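Local coordinates for protein glyoxalase-related enzyme, AraC type (Clostridium phytofermentans, PDB 3BT3) that is of unknown function but belongs to the VOC superfamily and may act as the ligand-sensing part of an AraC-type transcription regulator, at residues 36-41 with 137-142; 117-122 with 127-132; 106-109 with 115-118. One frame throughout, in Å; residues are numbered along the deposited sequence.

Contact 1. Residues 36-41 with 137-142; sequences VKWFEE and CILRFF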
loop_
_atom_site.group_PDB
_atom_site.type_symbol
_atom_site.label_atom_id
_atom_site.label_comp_id
_atom_site.label_asym_id
_atom_site.label_seq_id
_atom_site.Cartn_x
_atom_site.Cartn_y
_atom_site.Cartn_z
ATOM N N VAL A 36 -9.602 10.954 8.428
ATOM C CA VAL A 36 -8.439 11.808 8.619
ATOM C C VAL A 36 -8.308 12.266 10.077
ATOM O O VAL A 36 -7.196 12.367 10.599
ATOM C CB VAL A 36 -8.527 13.045 7.696
ATOM C CG1 VAL A 36 -7.575 14.123 8.157
ATOM C CG2 VAL A 36 -8.204 12.645 6.276
ATOM N N LYS A 37 -9.434 12.545 10.728
ATOM C CA LYS A 37 -9.408 12.995 12.116
ATOM C C LYS A 37 -8.925 11.859 13.000
ATOM O O LYS A 37 -8.224 12.074 13.989
ATOM C CB LYS A 37 -10.796 13.456 12.564
ATOM C CG LYS A 37 -11.099 14.894 12.192
ATOM C CD LYS A 37 -12.559 15.256 12.449
ATOM C CE LYS A 37 -12.811 16.767 12.315
ATOM N NZ LYS A 37 -12.452 17.319 10.968
ATOM N N TRP A 38 -9.283 10.640 12.618
ATOM C CA TRP A 38 -8.882 9.476 13.377
ATOM C C TRP A 38 -7.364 9.302 13.268
ATOM O O TRP A 38 -6.672 9.153 14.284
ATOM C CB TRP A 38 -9.601 8.235 12.855
ATOM C CG TRP A 38 -9.285 7.018 13.639
ATOM C CD1 TRP A 38 -9.870 6.616 14.807
ATOM C CD2 TRP A 38 -8.261 6.068 13.354
ATOM N NE1 TRP A 38 -9.270 5.473 15.271
ATOM C CE2 TRP A 38 -8.275 5.113 14.398
ATOM C CE3 TRP A 38 -7.329 5.926 12.318
ATOM C CZ2 TRP A 38 -7.383 4.032 14.439
ATOM C CZ3 TRP A 38 -6.444 4.848 12.358
ATOM C CH2 TRP A 38 -6.480 3.917 13.413
ATOM N N PHE A 39 -6.847 9.340 12.042
ATOM C CA PHE A 39 -5.418 9.190 11.844
ATOM C C PHE A 39 -4.661 10.260 12.615
ATOM O O PHE A 39 -3.535 10.036 13.057
ATOM C CB PHE A 39 -5.056 9.285 10.359
ATOM C CG PHE A 39 -5.051 7.966 9.650
ATOM C CD1 PHE A 39 -6.201 7.479 9.043
ATOM C CD2 PHE A 39 -3.890 7.205 9.594
ATOM C CE1 PHE A 39 -6.196 6.260 8.397
ATOM C CE2 PHE A 39 -3.872 5.979 8.948
ATOM C CZ PHE A 39 -5.019 5.505 8.350
ATOM N N GLU A 40 -5.278 11.428 12.767
ATOM C CA GLU A 40 -4.648 12.534 13.485
ATOM C C GLU A 40 -4.740 12.371 15.004
ATOM O O GLU A 40 -3.729 12.442 15.712
ATOM C CB GLU A 40 -5.282 13.879 13.077
ATOM C CG GLU A 40 -4.825 14.428 11.720
ATOM C CD GLU A 40 -5.609 15.675 11.262
ATOM O OE1 GLU A 40 -5.208 16.310 10.252
ATOM O OE2 GLU A 40 -6.629 16.019 11.899
ATOM N N GLU A 41 -5.946 12.135 15.500
ATOM C CA GLU A 41 -6.161 12.013 16.935
ATOM C C GLU A 41 -5.639 10.757 17.605
ATOM O O GLU A 41 -5.211 10.808 18.752
ATOM C CB GLU A 41 -7.649 12.153 17.251
ATOM C CG GLU A 41 -8.228 13.507 16.900
ATOM C CD GLU A 41 -9.734 13.551 17.083
ATOM O OE1 GLU A 41 -10.203 13.153 18.173
ATOM O OE2 GLU A 41 -10.443 13.977 16.141
ATOM N N CYS A 137 -11.081 -1.224 9.072
ATOM C CA CYS A 137 -9.931 -1.945 8.525
ATOM C C CYS A 137 -8.933 -2.238 9.618
ATOM O O CYS A 137 -8.930 -1.594 10.674
ATOM C CB CYS A 137 -9.171 -1.139 7.469
ATOM S SG CYS A 137 -10.088 0.082 6.592
ATOM N N ILE A 138 -8.057 -3.190 9.320
ATOM C CA ILE A 138 -7.009 -3.602 10.230
ATOM C C ILE A 138 -5.658 -3.074 9.772
ATOM O O ILE A 138 -5.308 -3.173 8.592
ATOM C CB ILE A 138 -6.898 -5.149 10.306
ATOM C CG1 ILE A 138 -8.226 -5.763 10.761
ATOM C CG2 ILE A 138 -5.757 -5.537 11.225
ATOM C CD1 ILE A 138 -8.770 -5.193 12.056
ATOM N N LEU A 139 -4.900 -2.517 10.707
ATOM C CA LEU A 139 -3.564 -2.034 10.402
ATOM C C LEU A 139 -2.601 -2.829 11.262
ATOM O O LEU A 139 -2.729 -2.854 12.493
ATOM C CB LEU A 139 -3.413 -0.549 10.732
ATOM C CG LEU A 139 -4.273 0.446 9.970
ATOM C CD1 LEU A 139 -3.864 1.854 10.352
ATOM C CD2 LEU A 139 -4.105 0.224 8.470
ATOM N N ARG A 140 -1.640 -3.476 10.615
ATOM C CA ARG A 140 -0.645 -4.260 11.334
ATOM C C ARG A 140 0.647 -3.468 11.494
ATOM O O ARG A 140 1.161 -2.883 10.545
ATOM C CB ARG A 140 -0.375 -5.573 10.597
ATOM C CG ARG A 140 -1.589 -6.503 10.551
ATOM C CD ARG A 140 -1.301 -7.792 9.798
ATOM N NE ARG A 140 -0.168 -8.505 10.372
ATOM C CZ ARG A 140 0.380 -9.596 9.843
ATOM N NH1 ARG A 140 -0.102 -10.111 8.721
ATOM N NH2 ARG A 140 1.415 -10.175 10.434
ATOM N N PHE A 141 1.157 -3.436 12.715
ATOM C CA PHE A 141 2.394 -2.726 13.007
ATOM C C PHE A 141 3.389 -3.735 13.566
ATOM O O PHE A 141 3.031 -4.574 14.399
ATOM C CB PHE A 141 2.133 -1.622 14.034
ATOM C CG PHE A 141 1.283 -0.492 13.507
ATOM C CD1 PHE A 141 1.862 0.573 12.822
ATOM C CD2 PHE A 141 -0.095 -0.497 13.687
ATOM C CE1 PHE A 141 1.082 1.619 12.326
ATOM C CE2 PHE A 141 -0.887 0.543 13.194
ATOM C CZ PHE A 141 -0.299 1.601 12.516
ATOM N N PHE A 142 4.631 -3.688 13.105
ATOM C CA PHE A 142 5.612 -4.622 13.626
ATOM C C PHE A 142 6.978 -3.994 13.755
ATOM O O PHE A 142 7.292 -3.012 13.081
ATOM C CB PHE A 142 5.683 -5.890 12.751
ATOM C CG PHE A 142 6.298 -5.670 11.396
ATOM C CD1 PHE A 142 7.678 -5.723 11.225
ATOM C CD2 PHE A 142 5.496 -5.384 10.294
ATOM C CE1 PHE A 142 8.252 -5.488 9.974
ATOM C CE2 PHE A 142 6.057 -5.150 9.043
ATOM C CZ PHE A 142 7.440 -5.202 8.882
#
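W38 and F39 on helix 32-41 meet L139 on strand 138-144 in the core of the VOC fold, built from βαβββ units whose sheets have four strands each. The helix lies between strands 26-29 and 46-52 in sequence. L139 lies on the sheet of strands 92-99, 138-144, 126-132 and 120-122, so the contact joins helix 32-41 to that sheet. The backbones stay well apart, with F39 CA 11.5 Å from L139 CA, and long side chains fill the distance. The whole contact is apolar and buried. W38 starts directly toward the strand, and its CG is anti to the backbone N (chi1 -177°). This swings the six-membered part of the indole forward. F39 starts off to the side of this direction, but the end of its ring comes nearer the strand. The two rings also touch each other: the benzo edge of W38 stands over the face of F39, with CZ3 4.1 Å above the plane near the ring centre. L139 reaches across from its strand to both of them with a single methyl, CD1. Neighbours close the site further. W38 meets W113 edge-to-face, F39 meets the ring of W45, and T133 touches both W38 and L139. The backbone of L139 is hydrogen-bonded to I131 of the neighbouring strand 126-132. At the junction itself, L139 CD1 lies at the edge of the W38 indole near its plane, 4.4 Å from W38 CZ3, and also 4.3 Å from F39 CZ.

Contact 2. Residues 117-122 with 127-132; sequences SDIYTQ and RECSIT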
loop_
_atom_site.group_PDB
_atom_site.type_symbol
_atom_site.label_atom_id
_atom_site.label_comp_id
_atom_site.label_asym_id
_atom_site.label_seq_id
_atom_site.Cartn_x
_atom_site.Cartn_y
_atom_site.Cartn_z
ATOM N N SER A 117 -4.875 -4.429 19.628
ATOM C CA SER A 117 -4.508 -5.696 20.248
ATOM C C SER A 117 -3.254 -5.501 21.085
ATOM O O SER A 117 -2.577 -4.482 20.966
ATOM C CB SER A 117 -4.218 -6.753 19.179
ATOM O OG SER A 117 -2.963 -6.505 18.574
ATOM N N ASP A 118 -2.949 -6.471 21.938
ATOM C CA ASP A 118 -1.742 -6.390 22.750
ATOM C C ASP A 118 -0.543 -6.661 21.844
ATOM O O ASP A 118 -0.690 -7.210 20.754
ATOM C CB ASP A 118 -1.776 -7.430 23.882
ATOM C CG ASP A 118 -2.638 -6.993 25.070
ATOM O OD1 ASP A 118 -2.277 -5.999 25.747
ATOM O OD2 ASP A 118 -3.674 -7.647 25.326
ATOM N N ILE A 119 0.639 -6.252 22.288
ATOM C CA ILE A 119 1.864 -6.485 21.534
ATOM C C ILE A 119 2.318 -7.927 21.782
ATOM O O ILE A 119 2.368 -8.382 22.922
ATOM C CB ILE A 119 2.986 -5.533 21.990
ATOM C CG1 ILE A 119 2.631 -4.093 21.613
ATOM C CG2 ILE A 119 4.318 -5.956 21.366
ATOM C CD1 ILE A 119 3.697 -3.073 21.975
ATOM N N TYR A 120 2.644 -8.649 20.718
ATOM C CA TYR A 120 3.085 -10.030 20.872
ATOM C C TYR A 120 4.184 -10.379 19.875
ATOM O O TYR A 120 4.346 -9.708 18.859
ATOM C CB TYR A 120 1.892 -10.965 20.713
ATOM C CG TYR A 120 1.257 -10.901 19.355
ATOM C CD1 TYR A 120 1.770 -11.648 18.292
ATOM C CD2 TYR A 120 0.132 -10.112 19.130
ATOM C CE1 TYR A 120 1.172 -11.617 17.037
ATOM C CE2 TYR A 120 -0.474 -10.070 17.877
ATOM C CZ TYR A 120 0.050 -10.829 16.834
ATOM O OH TYR A 120 -0.558 -10.818 15.597
ATOM N N THR A 121 4.938 -11.430 20.172
ATOM C CA THR A 121 6.048 -11.833 19.321
ATOM C C THR A 121 5.684 -12.819 18.207
ATOM O O THR A 121 5.076 -13.863 18.445
ATOM C CB THR A 121 7.177 -12.424 20.187
ATOM O OG1 THR A 121 7.523 -11.487 21.217
ATOM C CG2 THR A 121 8.413 -12.713 19.339
ATOM N N GLN A 122 6.059 -12.467 16.982
ATOM C CA GLN A 122 5.793 -13.303 15.816
ATOM C C GLN A 122 6.922 -14.307 15.586
ATOM O O GLN A 122 8.090 -14.019 15.847
ATOM C CB GLN A 122 5.633 -12.438 14.564
ATOM C CG GLN A 122 4.338 -11.654 14.488
ATOM C CD GLN A 122 3.127 -12.536 14.248
ATOM O OE1 GLN A 122 2.034 -12.044 13.975
ATOM N NE2 GLN A 122 3.313 -13.842 14.354
ATOM N N ARG A 127 7.976 -8.109 16.925
ATOM C CA ARG A 127 6.880 -7.903 17.846
ATOM C C ARG A 127 5.835 -7.141 17.042
ATOM O O ARG A 127 6.167 -6.270 16.240
ATOM C CB ARG A 127 7.334 -7.108 19.072
ATOM C CG ARG A 127 8.238 -7.906 20.005
ATOM C CD ARG A 127 8.114 -7.421 21.437
ATOM N NE ARG A 127 8.594 -6.059 21.574
ATOM C CZ ARG A 127 8.196 -5.211 22.516
ATOM N NH1 ARG A 127 7.297 -5.577 23.423
ATOM N NH2 ARG A 127 8.697 -3.984 22.537
ATOM N N GLU A 128 4.570 -7.484 17.226
ATOM C CA GLU A 128 3.537 -6.803 16.483
ATOM C C GLU A 128 2.252 -6.614 17.270
ATOM O O GLU A 128 2.078 -7.156 18.360
ATOM C CB GLU A 128 3.255 -7.561 15.181
ATOM C CG GLU A 128 1.927 -8.291 15.104
ATOM C CD GLU A 128 1.543 -8.642 13.665
ATOM O OE1 GLU A 128 2.363 -9.280 12.967
ATOM O OE2 GLU A 128 0.424 -8.279 13.232
ATOM N N CYS A 129 1.376 -5.793 16.706
ATOM C CA CYS A 129 0.067 -5.525 17.268
ATOM C C CYS A 129 -0.720 -4.920 16.119
ATOM O O CYS A 129 -0.149 -4.266 15.247
ATOM C CB CYS A 129 0.138 -4.545 18.446
ATOM S SG CYS A 129 0.468 -2.827 18.014
ATOM N N SER A 130 -2.020 -5.169 16.094
ATOM C CA SER A 130 -2.841 -4.619 15.038
ATOM C C SER A 130 -3.864 -3.651 15.621
ATOM O O SER A 130 -4.284 -3.781 16.769
ATOM C CB SER A 130 -3.509 -5.746 14.240
ATOM O OG SER A 130 -4.211 -6.636 15.078
ATOM N N ILE A 131 -4.239 -2.661 14.822
ATOM C CA ILE A 131 -5.188 -1.649 15.248
ATOM C C ILE A 131 -6.358 -1.662 14.288
ATOM O O ILE A 131 -6.175 -1.855 13.093
ATOM C CB ILE A 131 -4.544 -0.248 15.212
ATOM C CG1 ILE A 131 -3.257 -0.268 16.037
ATOM C CG2 ILE A 131 -5.512 0.810 15.746
ATOM C CD1 ILE A 131 -2.529 1.057 16.086
ATOM N N THR A 132 -7.558 -1.476 14.820
ATOM C CA THR A 132 -8.751 -1.421 13.999
ATOM C C THR A 132 -9.033 0.068 13.838
ATOM O O THR A 132 -9.082 0.789 14.831
ATOM C CB THR A 132 -9.937 -2.082 14.701
ATOM O OG1 THR A 132 -9.624 -3.452 14.983
ATOM C CG2 THR A 132 -11.175 -2.012 13.816
HETATM O O HOH W 1 -1.882 -8.331 15.299
#
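Y120 and E128 form an antiparallel hydrogen-bonded pair: Y120 N gives to E128 O and E128 N gives to Y120 O, both at 2.8 Å. A second pair of bonds joins the serines. S117 N reaches S130 O at 3.0 Å, and S130 N reaches the side-chain oxygen S117 OG, also at 3.0 Å. The register slips by one residue between the two pairs, and a side chain takes over as acceptor. S117 OG lies between its own N and carbonyl carbon (chi1 75°), turned to S130 N. It also donates to D118 O, from above that carbonyl plane. One water links three side chains, Y120 OH, S130 OG and E128 OE2, of which E128 OE2 accepts from it. The Y120 ring and E128 carboxylate run side by side, their planes 12° apart. E128 O lies over one ring face, 3.6 Å above the plane and toward the rim. The strongest partner of E128 is R140 on the next strand, a salt bridge. R127 leaves on the other face with T121 and pairs with D102 of helix 101-110. Farther out, I119 CG2 rests 3.6 Å from R127 NH1, and I119 CG1 packs 4.1 Å from C129 CB. In this hairpin, three backbone bonds and one serine side chain hold the two segments in register, while the water and R140 probably steady the E128 charge.

Contact 3. Residues 106-109 with 115-118; sequences KYVK and QISD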
loop_
_atom_site.group_PDB
_atom_site.type_symbol
_atom_site.label_atom_id
_atom_site.label_comp_id
_atom_site.label_asym_id
_atom_site.label_seq_id
_atom_site.Cartn_x
_atom_site.Cartn_y
_atom_site.Cartn_z
ATOM N N LYS A 106 1.110 2.778 23.586
ATOM C CA LYS A 106 0.816 3.692 24.676
ATOM C C LYS A 106 0.160 4.970 24.147
ATOM O O LYS A 106 -0.770 5.505 24.764
ATOM C CB LYS A 106 2.104 4.024 25.423
ATOM C CG LYS A 106 1.945 4.984 26.584
ATOM C CD LYS A 106 3.207 4.969 27.442
ATOM C CE LYS A 106 3.162 5.994 28.566
ATOM N NZ LYS A 106 3.282 7.395 28.055
ATOM N N TYR A 107 0.639 5.451 23.002
ATOM C CA TYR A 107 0.080 6.658 22.402
ATOM C C TYR A 107 -1.388 6.439 22.043
ATOM O O TYR A 107 -2.248 7.243 22.391
ATOM C CB TYR A 107 0.859 7.029 21.146
ATOM C CG TYR A 107 0.523 8.394 20.600
ATOM C CD1 TYR A 107 0.915 9.548 21.277
ATOM C CD2 TYR A 107 -0.152 8.536 19.385
ATOM C CE1 TYR A 107 0.653 10.808 20.759
ATOM C CE2 TYR A 107 -0.420 9.794 18.857
ATOM C CZ TYR A 107 -0.012 10.928 19.547
ATOM O OH TYR A 107 -0.239 12.180 19.017
ATOM N N VAL A 108 -1.658 5.343 21.340
ATOM C CA VAL A 108 -3.013 4.999 20.939
ATOM C C VAL A 108 -3.893 4.883 22.184
ATOM O O VAL A 108 -4.924 5.555 22.291
ATOM C CB VAL A 108 -3.043 3.659 20.149
ATOM C CG1 VAL A 108 -4.475 3.220 19.904
ATOM C CG2 VAL A 108 -2.319 3.822 18.817
ATOM N N LYS A 109 -3.484 4.036 23.127
ATOM C CA LYS A 109 -4.257 3.868 24.356
ATOM C C LYS A 109 -4.460 5.204 25.061
ATOM O O LYS A 109 -5.559 5.520 25.507
ATOM C CB LYS A 109 -3.564 2.882 25.306
ATOM C CG LYS A 109 -3.999 1.422 25.131
ATOM C CD LYS A 109 -5.504 1.272 25.337
ATOM C CE LYS A 109 -5.868 -0.043 26.018
ATOM N NZ LYS A 109 -5.566 -1.252 25.190
ATOM N N GLN A 115 -9.473 -0.263 20.642
ATOM C CA GLN A 115 -9.446 -1.349 19.677
ATOM C C GLN A 115 -8.047 -1.507 19.084
ATOM O O GLN A 115 -7.813 -1.262 17.895
ATOM C CB GLN A 115 -10.463 -1.097 18.568
ATOM C CG GLN A 115 -11.878 -0.887 19.062
ATOM C CD GLN A 115 -12.844 -0.683 17.914
ATOM O OE1 GLN A 115 -13.101 -1.604 17.138
ATOM N NE2 GLN A 115 -13.378 0.531 17.788
ATOM N N ILE A 116 -7.124 -1.909 19.946
ATOM C CA ILE A 116 -5.729 -2.145 19.604
ATOM C C ILE A 116 -5.375 -3.434 20.345
ATOM O O ILE A 116 -5.577 -3.532 21.550
ATOM C CB ILE A 116 -4.830 -0.987 20.111
ATOM C CG1 ILE A 116 -3.366 -1.422 20.185
ATOM C CG2 ILE A 116 -5.270 -0.553 21.492
ATOM C CD1 ILE A 116 -2.749 -1.758 18.866
ATOM N N SER A 117 -4.875 -4.429 19.628
ATOM C CA SER A 117 -4.508 -5.696 20.248
ATOM C C SER A 117 -3.254 -5.501 21.085
ATOM O O SER A 117 -2.577 -4.482 20.966
ATOM C CB SER A 117 -4.218 -6.753 19.179
ATOM O OG SER A 117 -2.963 -6.505 18.574
ATOM N N ASP A 118 -2.949 -6.471 21.938
ATOM C CA ASP A 118 -1.742 -6.390 22.750
ATOM C C ASP A 118 -0.543 -6.661 21.844
ATOM O O ASP A 118 -0.690 -7.210 20.754
ATOM C CB ASP A 118 -1.776 -7.430 23.882
ATOM C CG ASP A 118 -2.638 -6.993 25.070
ATOM O OD1 ASP A 118 -2.277 -5.999 25.747
ATOM O OD2 ASP A 118 -3.674 -7.647 25.326
#
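V108 and K109 of helix 101-110 close on I116, in the loop that leads from this helix to strand 120-122. The tight part is small and apolar. V108 CG1 meets I116 CG2 at 4.2 Å, and the two side chains meet at a slant. V108 points at the loop, and its CG1 is anti to the backbone N (chi1 172°), which carries that methyl out from the helix. I116 points back at the helix. Its two branches meet different neighbours. CG2 faces the helix, while the CG1 branch ends in CD1, which packs on C129 and I131 of strand 126-132. Both V108 and I116 are buried. V108 is further enclosed by I42, L43 and W113, and it also touches I131.

The looser side belongs to K109. Its side chain starts beside the loop rather than at it, then bends at several bonds and brings its end over. K109 NZ comes to 3.8 Å from I116 CG2, so the K109 ammonium lies beside the methyl, a contact without a hydrogen bond. The acidic group of D118, itself exposed, is not in contact: K109 NZ stays 5.8 Å from D118 OD1. The ion pair from K109 to D114 is long and weak. K109 is partly exposed, so this side of the contact is the looser one.

Backbone bonds of Q115 to T132 and of S117 to S130 hold the loop along strand 126-132. Y107, on the same helix, packs against R16 of the second subunit. I116 packs on both V108 of helix 101-110 and C129 and I131 of strand 126-132, and V108 itself reaches I131.

Contact 1 spans most of the chain: its segments are 96 residues apart, and the other two contacts fall between them. Contact 3 comes first along that path, and contact 2 begins where it ends, sharing S117 and D118. Their centres are about 9 Å apart. Contact 1 is about 13 Å from contact 2 and 11 Å from contact 3, between centres. Contacts 1 and 2 meet through neighbouring strands 138-144 and 126-132 of one sheet. Contact 3 joins helix 101-110 to the loop that runs beside strand 126-132; its nearest atoms stay about 5 Å from contact 1. Contact 1 brings helix 32-41 against the same sheet, consistent with a compact VOC-type core.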